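Local coordinates for alcohol dehydrogenase superfamily protein (Novosphingobium aromaticivorans, PDB 3GAZ) that probably works as an NADP-dependent oxidoreductase of the medium-chain alcohol dehydrogenase superfamily, although its substrate is not established, at residues A[59-62]-A[63-67]; A[76-79]-A[80-84]; A[109-113]-A[114-118]; A[121-125]-A[126-130]. All blocks are in the same frame, centred on the assembly; numbering follows the deposited sequence.

Contact 1 (A[59-62]-A[63-67]); sequences AQQP and LPAIL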
loop_
_atom_site.group_PDB
_atom_site.type_symbol
_atom_site.label_atom_id
_atom_site.label_comp_id
_atom_site.label_asym_id
_atom_site.label_seq_id
_atom_site.Cartn_x
_atom_site.Cartn_y
_atom_site.Cartn_z
ATOM N N ALA A 59 4.662 -8.249 0.070
ATOM C CA ALA A 59 5.108 -6.907 -0.295
ATOM C C ALA A 59 3.952 -5.938 -0.516
ATOM O O ALA A 59 4.132 -4.723 -0.445
ATOM C CB ALA A 59 5.983 -6.969 -1.547
ATOM N N GLN A 60 2.767 -6.477 -0.782
ATOM C CA GLN A 60 1.590 -5.648 -1.009
ATOM C C GLN A 60 1.895 -4.534 -2.013
ATOM O O GLN A 60 1.588 -3.363 -1.780
ATOM C CB GLN A 60 1.107 -5.054 0.322
ATOM C CG GLN A 60 0.804 -6.120 1.375
ATOM C CD GLN A 60 0.325 -5.554 2.705
ATOM O OE1 GLN A 60 0.249 -6.276 3.694
ATOM N NE2 GLN A 60 -0.003 -4.266 2.733
ATOM N N GLN A 61 2.503 -4.914 -3.133
ATOM C CA GLN A 61 2.847 -3.965 -4.187
ATOM C C GLN A 61 2.253 -4.433 -5.519
ATOM O O GLN A 61 2.959 -4.980 -6.375
ATOM C CB GLN A 61 4.369 -3.841 -4.324
ATOM C CG GLN A 61 4.817 -2.746 -5.293
ATOM C CD GLN A 61 4.798 -1.359 -4.660
ATOM O OE1 GLN A 61 4.032 -1.099 -3.737
ATOM N NE2 GLN A 61 5.637 -0.460 -5.168
ATOM N N PRO A 62 0.938 -4.235 -5.707
ATOM C CA PRO A 62 0.309 -4.656 -6.960
ATOM C C PRO A 62 0.761 -3.784 -8.130
ATOM O O PRO A 62 1.198 -2.647 -7.939
ATOM C CB PRO A 62 -1.180 -4.510 -6.662
ATOM C CG PRO A 62 -1.210 -3.327 -5.721
ATOM C CD PRO A 62 -0.046 -3.623 -4.795
ATOM N N LEU A 63 0.659 -4.333 -9.336
ATOM C CA LEU A 63 1.054 -3.623 -10.546
ATOM C C LEU A 63 -0.191 -3.021 -11.202
ATOM O O LEU A 63 -1.310 -3.476 -10.959
ATOM C CB LEU A 63 1.731 -4.600 -11.509
ATOM C CG LEU A 63 2.874 -5.412 -10.889
ATOM C CD1 LEU A 63 3.377 -6.447 -11.887
ATOM C CD2 LEU A 63 3.998 -4.475 -10.462
ATOM N N PRO A 64 -0.014 -1.997 -12.050
ATOM C CA PRO A 64 1.263 -1.383 -12.426
ATOM C C PRO A 64 1.888 -0.626 -11.263
ATOM O O PRO A 64 1.187 -0.187 -10.350
ATOM C CB PRO A 64 0.868 -0.454 -13.566
ATOM C CG PRO A 64 -0.497 -0.001 -13.137
ATOM C CD PRO A 64 -1.137 -1.300 -12.703
ATOM N N ALA A 65 3.206 -0.471 -11.298
ATOM C CA ALA A 65 3.882 0.245 -10.229
ATOM C C ALA A 65 5.351 0.507 -10.525
ATOM O O ALA A 65 5.954 -0.132 -11.386
ATOM C CB ALA A 65 3.748 -0.539 -8.915
ATOM N N ILE A 66 5.907 1.476 -9.809
ATOM C CA ILE A 66 7.312 1.821 -9.923
ATOM C C ILE A 66 7.952 1.030 -8.793
ATOM O O ILE A 66 7.558 1.177 -7.631
ATOM C CB ILE A 66 7.532 3.330 -9.702
ATOM C CG1 ILE A 66 6.894 4.116 -10.855
ATOM C CG2 ILE A 66 9.016 3.628 -9.587
ATOM C CD1 ILE A 66 6.777 5.607 -10.609
ATOM N N LEU A 67 8.916 0.176 -9.130
ATOM C CA LEU A 67 9.573 -0.653 -8.123
ATOM C C LEU A 67 10.901 -0.068 -7.635
ATOM O O LEU A 67 11.308 1.010 -8.064
ATOM C CB LEU A 67 9.772 -2.069 -8.678
ATOM C CG LEU A 67 8.508 -2.667 -9.309
ATOM C CD1 LEU A 67 8.743 -4.141 -9.650
ATOM C CD2 LEU A 67 7.335 -2.521 -8.347
#

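Contact 2 (A[76-79]-A[80-84]); sequences VAVG and PEVDS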
loop_
_atom_site.group_PDB
_atom_site.type_symbol
_atom_site.label_atom_id
_atom_site.label_comp_id
_atom_site.label_asym_id
_atom_site.label_seq_id
_atom_site.Cartn_x
_atom_site.Cartn_y
_atom_site.Cartn_z
ATOM N N VAL A 76 15.766 18.299 -3.044
ATOM C CA VAL A 76 15.604 19.447 -3.933
ATOM C C VAL A 76 14.416 20.321 -3.549
ATOM O O VAL A 76 14.244 21.416 -4.078
ATOM C CB VAL A 76 15.453 19.008 -5.403
ATOM C CG1 VAL A 76 16.768 18.444 -5.905
ATOM C CG2 VAL A 76 14.346 17.972 -5.532
ATOM N N ALA A 77 13.600 19.829 -2.624
ATOM C CA ALA A 77 12.438 20.567 -2.145
ATOM C C ALA A 77 12.014 19.977 -0.809
ATOM O O ALA A 77 12.154 18.770 -0.571
ATOM C CB ALA A 77 11.294 20.482 -3.148
ATOM N N VAL A 78 11.500 20.833 0.065
ATOM C CA VAL A 78 11.066 20.395 1.379
ATOM C C VAL A 78 9.614 20.778 1.618
ATOM O O VAL A 78 9.191 21.889 1.292
ATOM C CB VAL A 78 11.952 21.019 2.479
ATOM C CG1 VAL A 78 11.507 20.551 3.846
ATOM C CG2 VAL A 78 13.408 20.643 2.237
ATOM N N GLY A 79 8.848 19.847 2.173
ATOM C CA GLY A 79 7.455 20.129 2.449
ATOM C C GLY A 79 7.335 20.919 3.739
ATOM O O GLY A 79 8.333 21.141 4.428
ATOM N N PRO A 80 6.126 21.382 4.082
ATOM C CA PRO A 80 5.930 22.146 5.317
ATOM C C PRO A 80 6.202 21.259 6.532
ATOM O O PRO A 80 6.187 20.033 6.424
ATOM C CB PRO A 80 4.461 22.559 5.235
ATOM C CG PRO A 80 4.219 22.663 3.758
ATOM C CD PRO A 80 4.923 21.434 3.233
ATOM N N GLU A 81 6.460 21.879 7.678
ATOM C CA GLU A 81 6.705 21.146 8.917
ATOM C C GLU A 81 7.935 20.240 8.923
ATOM O O GLU A 81 8.005 19.298 9.709
ATOM C CB GLU A 81 5.464 20.321 9.279
ATOM C CG GLU A 81 4.247 21.164 9.642
ATOM C CD GLU A 81 2.976 20.341 9.776
ATOM O OE1 GLU A 81 2.979 19.347 10.534
ATOM O OE2 GLU A 81 1.968 20.692 9.126
ATOM N N VAL A 82 8.905 20.515 8.057
ATOM C CA VAL A 82 10.123 19.709 8.014
ATOM C C VAL A 82 11.338 20.570 8.342
ATOM O O VAL A 82 11.584 21.579 7.687
ATOM C CB VAL A 82 10.335 19.067 6.625
ATOM C CG1 VAL A 82 11.708 18.404 6.559
ATOM C CG2 VAL A 82 9.251 18.041 6.359
ATOM N N ASP A 83 12.097 20.167 9.355
ATOM C CA ASP A 83 13.281 20.921 9.760
ATOM C C ASP A 83 14.531 20.045 9.855
ATOM O O ASP A 83 15.618 20.533 10.163
ATOM C CB ASP A 83 13.034 21.604 11.111
ATOM C CG ASP A 83 12.718 20.613 12.217
ATOM O OD1 ASP A 83 13.482 19.638 12.383
ATOM O OD2 ASP A 83 11.709 20.809 12.928
ATOM N N SER A 84 14.373 18.753 9.591
ATOM C CA SER A 84 15.493 17.822 9.660
ATOM C C SER A 84 16.363 17.833 8.402
ATOM O O SER A 84 17.490 17.340 8.420
ATOM C CB SER A 84 14.976 16.406 9.921
ATOM O OG SER A 84 13.983 16.047 8.978
HETATM O O HOH W 1 9.723 22.797 6.352
#

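Contact 3 (A[109-113]-A[114-118]); sequences AAVDA and RLLAS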
loop_
_atom_site.group_PDB
_atom_site.type_symbol
_atom_site.label_atom_id
_atom_site.label_comp_id
_atom_site.label_asym_id
_atom_site.label_seq_id
_atom_site.Cartn_x
_atom_site.Cartn_y
_atom_site.Cartn_z
ATOM N N ALA A 109 11.239 11.302 -5.841
ATOM C CA ALA A 109 10.374 10.603 -4.903
ATOM C C ALA A 109 10.092 11.504 -3.705
ATOM O O ALA A 109 11.008 12.110 -3.145
ATOM C CB ALA A 109 11.023 9.306 -4.438
ATOM N N ALA A 110 8.819 11.608 -3.339
ATOM C CA ALA A 110 8.401 12.404 -2.187
ATOM C C ALA A 110 8.471 11.416 -1.025
ATOM O O ALA A 110 7.732 10.429 -1.001
ATOM C CB ALA A 110 6.971 12.902 -2.381
ATOM N N VAL A 111 9.355 11.685 -0.069
ATOM C CA VAL A 111 9.565 10.777 1.055
ATOM C C VAL A 111 9.415 11.391 2.440
ATOM O O VAL A 111 9.839 12.522 2.680
ATOM C CB VAL A 111 10.981 10.161 0.980
ATOM C CG1 VAL A 111 11.177 9.146 2.101
ATOM C CG2 VAL A 111 11.194 9.522 -0.381
ATOM N N ASP A 112 8.827 10.616 3.351
ATOM C CA ASP A 112 8.644 11.043 4.734
ATOM C C ASP A 112 10.049 11.225 5.301
ATOM O O ASP A 112 10.852 10.288 5.287
ATOM C CB ASP A 112 7.896 9.964 5.522
ATOM C CG ASP A 112 7.578 10.387 6.947
ATOM O OD1 ASP A 112 8.506 10.779 7.690
ATOM O OD2 ASP A 112 6.390 10.317 7.329
ATOM N N ALA A 113 10.334 12.425 5.800
ATOM C CA ALA A 113 11.649 12.759 6.340
ATOM C C ALA A 113 12.203 11.745 7.340
ATOM O O ALA A 113 13.410 11.518 7.394
ATOM C CB ALA A 113 11.609 14.150 6.981
ATOM N N ARG A 114 11.321 11.134 8.118
ATOM C CA ARG A 114 11.730 10.158 9.127
ATOM C C ARG A 114 12.441 8.927 8.570
ATOM O O ARG A 114 13.200 8.266 9.284
ATOM C CB ARG A 114 10.514 9.719 9.937
ATOM C CG ARG A 114 9.916 10.828 10.795
ATOM C CD ARG A 114 8.636 10.367 11.461
ATOM N NE ARG A 114 7.539 10.253 10.504
ATOM C CZ ARG A 114 6.309 9.862 10.821
ATOM N NH1 ARG A 114 6.014 9.539 12.074
ATOM N NH2 ARG A 114 5.370 9.808 9.886
ATOM N N LEU A 115 12.191 8.620 7.302
ATOM C CA LEU A 115 12.799 7.466 6.651
ATOM C C LEU A 115 14.203 7.760 6.123
ATOM O O LEU A 115 14.947 6.841 5.767
ATOM C CB LEU A 115 11.926 7.006 5.482
ATOM C CG LEU A 115 10.529 6.462 5.795
ATOM C CD1 LEU A 115 9.782 6.182 4.491
ATOM C CD2 LEU A 115 10.648 5.199 6.629
ATOM N N LEU A 116 14.559 9.038 6.080
ATOM C CA LEU A 116 15.854 9.458 5.559
ATOM C C LEU A 116 16.927 9.790 6.582
ATOM O O LEU A 116 16.642 10.109 7.735
ATOM C CB LEU A 116 15.666 10.672 4.649
ATOM C CG LEU A 116 14.873 10.436 3.363
ATOM C CD1 LEU A 116 14.555 11.767 2.715
ATOM C CD2 LEU A 116 15.674 9.540 2.425
ATOM N N ALA A 117 18.172 9.719 6.121
ATOM C CA ALA A 117 19.341 10.038 6.926
ATOM C C ALA A 117 20.373 10.605 5.960
ATOM O O ALA A 117 20.419 10.210 4.788
ATOM C CB ALA A 117 19.886 8.785 7.600
ATOM N N SER A 118 21.193 11.535 6.439
ATOM C CA SER A 118 22.213 12.129 5.590
ATOM C C SER A 118 23.082 11.021 5.018
ATOM O O SER A 118 23.387 10.041 5.703
ATOM C CB SER A 118 23.079 13.104 6.395
ATOM O OG SER A 118 22.313 14.210 6.842
HETATM O O HOH W 2 15.221 11.286 9.578
#

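Contact 4 (A[121-125]-A[126-130]); sequences AALTM and RQASV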
loop_
_atom_site.group_PDB
_atom_site.type_symbol
_atom_site.label_atom_id
_atom_site.label_comp_id
_atom_site.label_asym_id
_atom_site.label_seq_id
_atom_site.Cartn_x
_atom_site.Cartn_y
_atom_site.Cartn_z
ATOM N N ALA A 121 29.355 10.667 4.064
ATOM C CA ALA A 121 30.257 11.448 3.224
ATOM C C ALA A 121 31.244 10.634 2.394
ATOM O O ALA A 121 31.548 10.993 1.254
ATOM C CB ALA A 121 31.024 12.456 4.090
ATOM N N ALA A 122 31.736 9.537 2.957
ATOM C CA ALA A 122 32.727 8.704 2.278
ATOM C C ALA A 122 32.212 7.798 1.159
ATOM O O ALA A 122 33.006 7.212 0.427
ATOM C CB ALA A 122 33.479 7.860 3.319
ATOM N N LEU A 123 30.896 7.678 1.019
ATOM C CA LEU A 123 30.334 6.809 -0.012
ATOM C C LEU A 123 29.823 7.550 -1.242
ATOM O O LEU A 123 29.365 8.690 -1.150
ATOM C CB LEU A 123 29.170 5.990 0.557
ATOM C CG LEU A 123 29.384 5.119 1.800
ATOM C CD1 LEU A 123 28.086 4.382 2.107
ATOM C CD2 LEU A 123 30.516 4.127 1.566
ATOM N N THR A 124 29.903 6.890 -2.394
ATOM C CA THR A 124 29.390 7.457 -3.632
ATOM C C THR A 124 27.884 7.199 -3.562
ATOM O O THR A 124 27.425 6.455 -2.695
ATOM C CB THR A 124 29.949 6.730 -4.869
ATOM O OG1 THR A 124 29.480 5.374 -4.873
ATOM C CG2 THR A 124 31.480 6.751 -4.860
HETATM N N MSE A 125 27.111 7.802 -4.457
HETATM C CA MSE A 125 25.669 7.589 -4.439
HETATM C C MSE A 125 25.321 6.111 -4.651
HETATM O O MSE A 125 24.386 5.590 -4.037
HETATM C CB MSE A 125 24.994 8.459 -5.504
HETATM C CG MSE A 125 24.931 9.955 -5.146
HETATM SE SE MSE A 125 23.721 10.339 -3.831
HETATM C CE MSE A 125 24.088 12.090 -3.524
ATOM N N ARG A 126 26.075 5.437 -5.515
ATOM C CA ARG A 126 25.839 4.018 -5.779
ATOM C C ARG A 126 26.050 3.202 -4.505
ATOM O O ARG A 126 25.207 2.386 -4.137
ATOM C CB ARG A 126 26.779 3.516 -6.882
ATOM C CG ARG A 126 26.233 3.681 -8.306
ATOM C CD ARG A 126 27.340 3.552 -9.357
ATOM N NE ARG A 126 28.190 2.381 -9.144
ATOM C CZ ARG A 126 27.812 1.120 -9.342
ATOM N NH1 ARG A 126 26.587 0.844 -9.768
ATOM N NH2 ARG A 126 28.664 0.129 -9.103
ATOM N N GLN A 127 27.175 3.435 -3.830
ATOM C CA GLN A 127 27.495 2.716 -2.598
ATOM C C GLN A 127 26.436 2.887 -1.512
ATOM O O GLN A 127 26.054 1.924 -0.850
ATOM C CB GLN A 127 28.838 3.187 -2.034
ATOM C CG GLN A 127 30.065 2.695 -2.766
ATOM C CD GLN A 127 31.336 3.260 -2.154
ATOM O OE1 GLN A 127 31.517 4.475 -2.094
ATOM N NE2 GLN A 127 32.217 2.381 -1.688
ATOM N N ALA A 128 25.983 4.119 -1.317
ATOM C CA ALA A 128 24.986 4.407 -0.296
ATOM C C ALA A 128 23.616 3.824 -0.635
ATOM O O ALA A 128 22.886 3.397 0.257
ATOM C CB ALA A 128 24.875 5.911 -0.095
ATOM N N SER A 129 23.278 3.796 -1.923
ATOM C CA SER A 129 21.977 3.286 -2.358
ATOM C C SER A 129 21.710 1.801 -2.075
ATOM O O SER A 129 20.555 1.395 -1.962
ATOM C CB SER A 129 21.782 3.551 -3.853
ATOM O OG SER A 129 22.575 2.677 -4.641
ATOM N N VAL A 130 22.757 0.992 -1.955
ATOM C CA VAL A 130 22.566 -0.441 -1.710
ATOM C C VAL A 130 22.640 -0.825 -0.237
ATOM O O VAL A 130 22.578 -2.003 0.105
ATOM C CB VAL A 130 23.612 -1.290 -2.466
ATOM C CG1 VAL A 130 23.467 -1.083 -3.955
ATOM C CG2 VAL A 130 25.027 -0.918 -2.002
HETATM O O HOH W 3 30.649 3.623 -7.157
#

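Contact 1 (A[59-62]-A[63-67])
Q61 and L67 meet by van der Waals contact across a proline-rich bend in the loop between helix 46-52 and strand 70-78, where no hydrogen bond joins 59-62 to 63-67. Their side chains run past each other in opposite directions, with Q61 CG 4.0 Å from L67 CD2. Q61 has CG anti to the backbone N (chi1 -173°) and then bends at chi2 (81°), which brings its amide up to the returning arm at A65-L67. Its NE2 comes to 3.5 Å from I66 O, but the bonds that hold the amide lie beyond the bend: OE1 accepts from G100 N and NE2 donates to L101 O, so both ends of the group are fixed. Nearer the turn of the chain, A65 CB points toward 59-62 and sits 3.4 Å from P62 O. The peptide between L63 and P64 is cis, which probably helps to turn the chain back. L67 and Q61 both rest on I51 of helix 46-52. On the strand 7-13 side, L63 and L67 touch V13 while I66 packs on A10 and V12, and P62 reaches P303 of the second subunit; the bend therefore lies between a helix, a strand and the neighbouring chain.

Contact 2 (A[76-79]-A[80-84])
V78 reaches V82 across the turn that follows strand 70-78, and the valine-valine contact is its apolar centre. From V78 CB the branch to follow is CG1, which stands anti to the backbone N (chi1 -179°) and so points along the chain toward the residues after the turn. This methyl ends 3.4 Å from V82 CB and 3.5 Å from V82 CG1, both closer than carbons usually pack, so the fit is tight. The two side chains cross obliquely: one methyl of V78 is set against the branch point of V82 and one of its arms. V82 adopts the same first torsion, with CG1 anti to its own N, and its other methyl, CG2, lies 3.8 Å from G79 O. V82 CB is also close to that carbonyl, at 3.6 Å, so V82 covers backbone as well as side chain.

No direct hydrogen bond links 76-79 to 80-84; a water does the polar work. It donates to G79 O at 2.9 Å and accepts from V82 N at 3.0 Å, bridging the two sides of the turn and satisfying both backbone groups. P80 and E81 form the exposed outer part of the bend, with CB of E81 pointing away from 76-79.

Strand 34-39 and the loop before it flank the turn. V76 and A77 pair with L36 through the backbone, G79 with Q34 and P80 with G33. V82 lies on V35, E81 touches P32, and S84 meets A113 just beyond strand 108-112.

Contact 3 (A[109-113]-A[114-118])
R114 returns to D112 two residues back, gripping its carboxylate side-on. NE donates to OD1 at 3.0 Å and NH2 to OD2 at 2.8 Å, a salt bridge in which both oxygens are met on their syn sides and the carboxylate and guanidinium planes lie 30° apart. D112 CG is anti to its backbone N (chi1 -176°), which brings the carboxylate over the turn, where OD1 also takes R114 N on its anti lone pair at 2.9 Å. With an alanine in place of D112, the guanidinium would probably lose its anchor and be able to swing, and R114 N would lose this acceptor. L115 comes next: its N bonds to D112 O at 2.9 Å, while its CD1 packs 4.1 Å from V111 CG1, the side chains crossing at about a right angle. L116 N then donates to A113 O at 3.0 Å, and L116 CG reaches the same V111 methyl. L115 also packs on F281 of helix 278-293, and L116 on V35 and V37 of strand 34-39; A117 pairs through the backbone with F92. The successive bonds from L115 N and L116 N, each three residues back, mark a short 3-10 turn, here joining strand 108-112 to strand 116-118 in the GroES-like domain.

Contact 4 (A[121-125]-A[126-130])
T124 and Q127 cross at the start of helix 125-129, each side chain reaching the other's backbone N. T124 OG1 sits between its own N and carbonyl carbon (chi1 65°), which turns it toward the first turn to accept from Q127 N at 3.2 Å, in a nearly straight bond of 171°. In return, Q127 OE1 takes T124 N at 2.9 Å on a lone pair in the carbonyl plane. Together these reciprocal bonds make a capping box, with T124 as N-cap. Replacing Q127 by an alanine would probably leave T124 N without this acceptor and open a gap beside L123. L123 lies obliquely against the glutamine, CD2 coming to 3.8 Å from Q127 OE1, while its CD1 packs on A128. Behind the cap, A128 N bonds to T124 O and S129 N to M125 O at 3.0 Å, the regular helical pattern. S129 OG donates to R126 O at 2.7 Å. R126 turns its chain away from the cap, NH2 donating to D302 O, and a water held by T124 OG1 accepts only weakly from R126 NE. On another side of the helix, the selenomethionine M125 packs on A72 and T74 of strand 70-78 and on A41 of strand 41-43.

How the contacts relate
The four contacts follow one another along the chain, from the loop after helix 46-52 to helix 125-129. Contacts 2 and 3 are the near pair: their centres are about 10 Å apart and they touch through S84 OG and A113 CB, 3.6 Å apart. Both sit at turns of one mixed sheet, strand 70-78 entering contact 2 and contact 3 joining strands 108-112 and 116-118. Contact 4 adjoins contact 3 in sequence, its centre about 16 Å away. Contact 1 stands apart, its centre about 20 Å from that of contact 3 and 27 Å from that of contact 2. Contacts 1 to 3 thus shape connections of the GroES-like fold, and contact 4 caps helix 125-129, which packs back on strand 70-78 of the same sheet.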